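Local coordinates for PHD finger protein 3 (Homo sapiens, PDB 6IC9) that regulates neuronal gene expression and, through its SPOC domain, reads the phosphorylated C-terminal domain of RNA polymerase II, at residues G17-P22 with I49-R54; Y104-N109 with D116-P121. All coordinates share one frame; numbering follows the deposited sequence. Where two conformers were deposited one is given.

Contact 1. Residues G17-P22 with I49-R54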
loop_
_atom_site.group_PDB
_atom_site.type_symbol
_atom_site.label_atom_id
_atom_site.label_comp_id
_atom_site.label_asym_id
_atom_site.label_seq_id
_atom_site.Cartn_x
_atom_site.Cartn_y
_atom_site.Cartn_z
ATOM N N GLY A 17 -11.115 6.782 1.787
ATOM C CA GLY A 17 -11.881 5.911 0.920
ATOM C C GLY A 17 -11.895 4.524 1.511
ATOM O O GLY A 17 -11.461 4.329 2.642
ATOM N N PHE A 18 -12.433 3.573 0.756
ATOM C CA PHE A 18 -12.522 2.192 1.237
ATOM C C PHE A 18 -11.292 1.407 0.782
ATOM O O PHE A 18 -10.765 1.624 -0.311
ATOM C CB PHE A 18 -13.758 1.488 0.672
ATOM C CG PHE A 18 -15.012 1.936 1.320
ATOM C CD1 PHE A 18 -15.617 3.116 0.896
ATOM C CD2 PHE A 18 -15.527 1.265 2.436
ATOM C CE1 PHE A 18 -16.809 3.576 1.521
ATOM C CE2 PHE A 18 -16.746 1.726 3.059
ATOM C CZ PHE A 18 -17.349 2.902 2.613
ATOM N N ILE A 19 -10.928 0.413 1.582
ATOM C CA ILE A 19 -10.203 -0.741 1.107
ATOM C C ILE A 19 -11.145 -1.929 1.154
ATOM O O ILE A 19 -11.801 -2.176 2.173
ATOM C CB ILE A 19 -8.946 -0.988 1.957
ATOM C CG1 ILE A 19 -7.959 0.168 1.714
ATOM C CG2 ILE A 19 -8.370 -2.350 1.597
ATOM C CD1 ILE A 19 -6.621 0.028 2.560
ATOM N N ASN A 20 -11.190 -2.686 0.077
ATOM C CA ASN A 20 -12.199 -3.734 -0.035
ATOM C C ASN A 20 -11.513 -4.998 -0.512
ATOM O O ASN A 20 -11.093 -5.068 -1.669
ATOM C CB ASN A 20 -13.330 -3.317 -0.993
ATOM C CG ASN A 20 -14.486 -4.308 -0.970
ATOM O OD1 ASN A 20 -14.345 -5.386 -0.403
ATOM N ND2 ASN A 20 -15.640 -3.928 -1.550
ATOM N N MET A 21 -11.385 -5.997 0.373
ATOM C CA MET A 21 -10.870 -7.303 -0.029
ATOM C C MET A 21 -12.007 -8.297 0.105
ATOM O O MET A 21 -12.345 -8.705 1.223
ATOM C CB MET A 21 -9.668 -7.759 0.820
ATOM C CG MET A 21 -9.052 -9.045 0.264
ATOM S SD MET A 21 -7.544 -9.559 1.061
ATOM C CE MET A 21 -7.045 -11.003 0.124
ATOM N N PRO A 22 -12.634 -8.694 -0.995
ATOM C CA PRO A 22 -13.814 -9.564 -0.918
ATOM C C PRO A 22 -13.548 -10.834 -0.134
ATOM O O PRO A 22 -12.517 -11.502 -0.320
ATOM C CB PRO A 22 -14.133 -9.851 -2.395
ATOM C CG PRO A 22 -13.659 -8.571 -3.115
ATOM C CD PRO A 22 -12.389 -8.163 -2.350
ATOM N N ILE A 49 -10.431 0.985 -2.994
ATOM C CA ILE A 49 -9.321 0.186 -3.499
ATOM C C ILE A 49 -9.703 -1.275 -3.378
ATOM O O ILE A 49 -9.886 -1.768 -2.258
ATOM C CB ILE A 49 -8.040 0.453 -2.699
ATOM C CG1 ILE A 49 -7.639 1.908 -2.826
ATOM C CG2 ILE A 49 -6.913 -0.562 -3.145
ATOM C CD1 ILE A 49 -6.517 2.310 -1.875
ATOM N N GLN A 50 -9.816 -1.970 -4.522
ATOM C CA GLN A 50 -10.209 -3.378 -4.563
ATOM C C GLN A 50 -8.967 -4.239 -4.462
ATOM O O GLN A 50 -8.120 -4.202 -5.348
ATOM C CB GLN A 50 -10.924 -3.731 -5.871
ATOM C CG GLN A 50 -12.205 -2.936 -6.062
ATOM C CD GLN A 50 -13.248 -3.232 -4.984
ATOM O OE1 GLN A 50 -13.437 -4.398 -4.537
ATOM N NE2 GLN A 50 -13.930 -2.177 -4.551
ATOM N N VAL A 51 -8.860 -5.017 -3.404
ATOM C CA VAL A 51 -7.695 -5.897 -3.278
ATOM C C VAL A 51 -7.998 -7.190 -4.038
ATOM O O VAL A 51 -8.899 -7.953 -3.658
ATOM C CB VAL A 51 -7.379 -6.168 -1.808
ATOM C CG1 VAL A 51 -6.114 -7.040 -1.688
ATOM C CG2 VAL A 51 -7.264 -4.851 -1.049
ATOM N N GLY A 52 -7.301 -7.395 -5.137
ATOM C CA GLY A 52 -7.518 -8.477 -6.068
ATOM C C GLY A 52 -6.718 -9.721 -5.847
ATOM O O GLY A 52 -6.960 -10.727 -6.517
ATOM N N GLY A 53 -5.722 -9.692 -4.975
ATOM C CA GLY A 53 -4.879 -10.859 -4.846
ATOM C C GLY A 53 -3.719 -10.609 -3.918
ATOM O O GLY A 53 -3.639 -9.577 -3.231
ATOM N N ARG A 54 -2.824 -11.568 -3.908
ATOM C CA ARG A 54 -1.701 -11.496 -2.999
ATOM C C ARG A 54 -0.430 -11.868 -3.731
ATOM O O ARG A 54 -0.443 -12.557 -4.768
ATOM C CB ARG A 54 -1.918 -12.403 -1.790
ATOM C CG ARG A 54 -2.115 -13.833 -2.183
ATOM C CD ARG A 54 -2.721 -14.691 -1.067
ATOM N NE ARG A 54 -2.773 -16.081 -1.522
ATOM C CZ ARG A 54 -3.450 -17.049 -0.908
ATOM N NH1 ARG A 54 -4.155 -16.788 0.189
ATOM N NH2 ARG A 54 -3.400 -18.297 -1.380
#
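Val-51, Ile-49 and Asn-20 bury the most surface where two parallel strands of the SPOC domain, 15-21 and 48-55, run side by side in its mixed sheet. Their segment axes diverge by 23°, and Asn-20 is held by the second strand through both its backbone N and its O: the N donates to Ile-49 O at 2.8 Å, while the O accepts Val-51 N, also at 2.8 Å. Ile-49 N adds a third bond, to Phe-18 O.

Val-51 is beta-branched and suits a strand, because its two methyls serve two neighbours at once. With CG1 anti to the backbone N (chi1 -177°), CG2 is left to meet Ile-19 CG2 at 3.8 Å, and CG1 lies 4.0 Å from Met-21 SD. The extended methionine passes beside the valine and continues to Leu-94 and Phe-98 of helix 85-101. Ile-49 points to the same buried face as Ile-19, its CD1 4.4 Å from Ile-19 CG1, and packs on Met-117 beyond.

Amides suit the partly exposed side, where Asn-20 and Gln-50 lie alongside each other, pointing the same way, their planes 63° apart. Bent at chi2, the glutamine folds back until its OE1 sits 3.7 Å from Asn-20 CB.

Contact 2. Residues Y104-N109 with D116-P121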
loop_
_atom_site.group_PDB
_atom_site.type_symbol
_atom_site.label_atom_id
_atom_site.label_comp_id
_atom_site.label_asym_id
_atom_site.label_seq_id
_atom_site.Cartn_x
_atom_site.Cartn_y
_atom_site.Cartn_z
ATOM N N TYR A 104 1.981 -9.663 0.487
ATOM C CA TYR A 104 1.423 -8.336 0.292
ATOM C C TYR A 104 0.122 -8.441 -0.504
ATOM O O TYR A 104 -0.092 -9.383 -1.278
ATOM C CB TYR A 104 2.403 -7.410 -0.465
ATOM C CG TYR A 104 3.726 -7.136 0.239
ATOM C CD1 TYR A 104 3.907 -7.410 1.632
ATOM C CD2 TYR A 104 4.803 -6.593 -0.474
ATOM C CE1 TYR A 104 5.141 -7.184 2.257
ATOM C CE2 TYR A 104 6.038 -6.345 0.172
ATOM C CZ TYR A 104 6.184 -6.644 1.529
ATOM O OH TYR A 104 7.383 -6.395 2.173
ATOM N N GLY A 105 -0.729 -7.433 -0.369
ATOM C CA GLY A 105 -1.942 -7.354 -1.193
ATOM C C GLY A 105 -1.651 -6.629 -2.503
ATOM O O GLY A 105 -0.807 -5.723 -2.556
ATOM N N VAL A 106 -2.411 -6.974 -3.547
ATOM C CA VAL A 106 -2.309 -6.329 -4.868
ATOM C C VAL A 106 -3.625 -5.634 -5.192
ATOM O O VAL A 106 -4.682 -6.285 -5.203
ATOM C CB VAL A 106 -1.971 -7.350 -5.967
ATOM C CG1 VAL A 106 -1.733 -6.594 -7.297
ATOM C CG2 VAL A 106 -0.706 -8.161 -5.561
ATOM N N ALA A 107 -3.572 -4.317 -5.454
ATOM C CA ALA A 107 -4.772 -3.600 -5.890
ATOM C C ALA A 107 -5.113 -3.985 -7.326
ATOM O O ALA A 107 -4.233 -4.093 -8.189
ATOM C CB ALA A 107 -4.583 -2.059 -5.795
ATOM N N ALA A 108 -6.411 -4.169 -7.596
ATOM C CA ALA A 108 -6.826 -4.644 -8.912
ATOM C C ALA A 108 -7.592 -3.608 -9.751
ATOM O O ALA A 108 -7.961 -3.920 -10.887
ATOM C CB ALA A 108 -7.686 -5.905 -8.757
ATOM N N ASN A 109 -7.871 -2.422 -9.236
ATOM C CA ASN A 109 -8.691 -1.424 -9.948
ATOM C C ASN A 109 -7.976 -0.086 -9.989
ATOM O O ASN A 109 -8.542 0.969 -9.683
ATOM C CB ASN A 109 -10.089 -1.266 -9.317
ATOM C CG ASN A 109 -10.036 -0.644 -7.912
ATOM O OD1 ASN A 109 -9.057 -0.864 -7.166
ATOM N ND2 ASN A 109 -11.081 0.135 -7.550
ATOM N N ASP A 116 0.846 0.378 -10.286
ATOM C CA ASP A 116 0.734 -0.706 -9.302
ATOM C C ASP A 116 0.507 -0.120 -7.918
ATOM O O ASP A 116 1.002 0.966 -7.600
ATOM C CB ASP A 116 2.007 -1.584 -9.153
ATOM C CG ASP A 116 2.594 -2.022 -10.475
ATOM O OD1 ASP A 116 3.506 -1.319 -10.975
ATOM O OD2 ASP A 116 2.159 -3.061 -10.973
ATOM N N MET A 117 -0.249 -0.841 -7.112
ATOM C CA MET A 117 -0.368 -0.489 -5.707
ATOM C C MET A 117 -0.378 -1.765 -4.874
ATOM O O MET A 117 -1.178 -2.672 -5.124
ATOM C CB MET A 117 -1.618 0.350 -5.443
ATOM C CG MET A 117 -1.717 0.731 -3.963
ATOM S SD MET A 117 -2.889 2.112 -3.804
ATOM C CE MET A 117 -2.661 2.497 -2.097
ATOM N N TYR A 118 0.519 -1.840 -3.907
ATOM C CA TYR A 118 0.613 -3.000 -3.024
ATOM C C TYR A 118 0.291 -2.588 -1.600
ATOM O O TYR A 118 0.582 -1.460 -1.184
ATOM C CB TYR A 118 2.022 -3.613 -3.046
ATOM C CG TYR A 118 2.398 -4.053 -4.460
ATOM C CD1 TYR A 118 1.781 -5.166 -5.031
ATOM C CD2 TYR A 118 3.310 -3.292 -5.223
ATOM C CE1 TYR A 118 2.086 -5.544 -6.359
ATOM C CE2 TYR A 118 3.653 -3.672 -6.529
ATOM C CZ TYR A 118 3.019 -4.772 -7.080
ATOM O OH TYR A 118 3.364 -5.111 -8.362
ATOM N N LEU A 119 -0.295 -3.505 -0.840
ATOM C CA LEU A 119 -0.654 -3.267 0.553
ATOM C C LEU A 119 0.252 -4.109 1.409
ATOM O O LEU A 119 0.209 -5.340 1.313
ATOM C CB LEU A 119 -2.113 -3.649 0.817
ATOM C CG LEU A 119 -2.938 -3.068 1.961
ATOM C CD1 LEU A 119 -3.180 -1.514 1.830
ATOM C CD2 LEU A 119 -4.306 -3.770 1.861
ATOM N N ILE A 120 1.026 -3.453 2.269
ATOM C CA ILE A 120 2.113 -4.050 3.022
ATOM C C ILE A 120 1.748 -4.053 4.508
ATOM O O ILE A 120 1.535 -2.990 5.087
ATOM C CB ILE A 120 3.414 -3.272 2.777
ATOM C CG1 ILE A 120 3.830 -3.458 1.315
ATOM C CG2 ILE A 120 4.519 -3.789 3.787
ATOM C CD1 ILE A 120 5.067 -2.593 0.914
ATOM N N PRO A 121 1.703 -5.199 5.171
ATOM C CA PRO A 121 1.543 -5.183 6.629
ATOM C C PRO A 121 2.892 -4.903 7.287
ATOM O O PRO A 121 3.891 -5.563 6.986
ATOM C CB PRO A 121 1.044 -6.594 6.939
ATOM C CG PRO A 121 1.650 -7.447 5.862
ATOM C CD PRO A 121 1.673 -6.572 4.617
HETATM O O HOH W 1 -1.607 -3.000 -8.578
#
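Tyr-104 lays its ring against Ile-120 at one end of an antiparallel beta hairpin, strands 104-107 and 114-122 of the SPOC domain. In this buried place the backbone polar groups are largely paired across the strands. Gly-105 and Leu-119 form a hydrogen-bonded pair: Gly-105 N donates at 2.8 Å to a lone pair of Leu-119 O, in the carbonyl plane, and Leu-119 N returns a bond to Gly-105 O, tilted 32° from that carbonyl's plane. Further along, Ala-107 N reaches Met-117 O at 2.9 Å, almost in line with the C=O bond. Beyond it a water takes over the pairing, donating to Ala-107 O and accepting from Met-117 N, each at 2.9 Å. The Val-106 backbone instead bonds with Gly-52 and Gly-53 of strand 48-55, while Asp-116 OD1 is satisfied by Tyr-63 OH and OD2 by a polar side chain of the bound peptide.

Small residues suit two places in the first strand. Gly-105 has no side chain to crowd Leu-119 CB, and the single methyl of Ala-107 fits against Met-117 CB. In the non-hydrogen-bonded pair, Val-106 CG2 meets the edge of the Tyr-118 ring in its plane, 3.9 Å from CE1.

Tyr-104 OH is anchored by a hydrogen bond with Trp-61 NE1. A leucine in place of Tyr-104 would probably leave that indole N-H without this mate and Ile-120 without a flat surface to lie on. Tyr-104 CG lies anti to the carbonyl carbon (chi1 -62°), which carries the ring alongside Ile-120, whose CG1 stands over its centre in a CH-pi contact, 3.6 Å from the centroid.

In the fold
Contact 1 is complete in the chain before the first strand of contact 2 begins, yet their centres are only about 8 Å apart in the one mixed sheet of the SPOC domain. Strands 48-55 and 104-107 are neighbours there, so the order 15-21, 48-55, 104-107, 114-122 runs from one contact straight into the other. Probable backbone hydrogen bonds join them, Gln-50 O with Ala-108 N and Gly-52 N with Val-106 O; Gly-52 and Gly-53 are set opposite the single residue Val-106, a classic beta bulge. The phosphorylated polymerase peptide touches both: Arg-54 bonds a modified side chain of it and Asp-116 a polar one, so strands 48-55 and 114-122, either side of 104-107, both supply part of the peptide-binding surface.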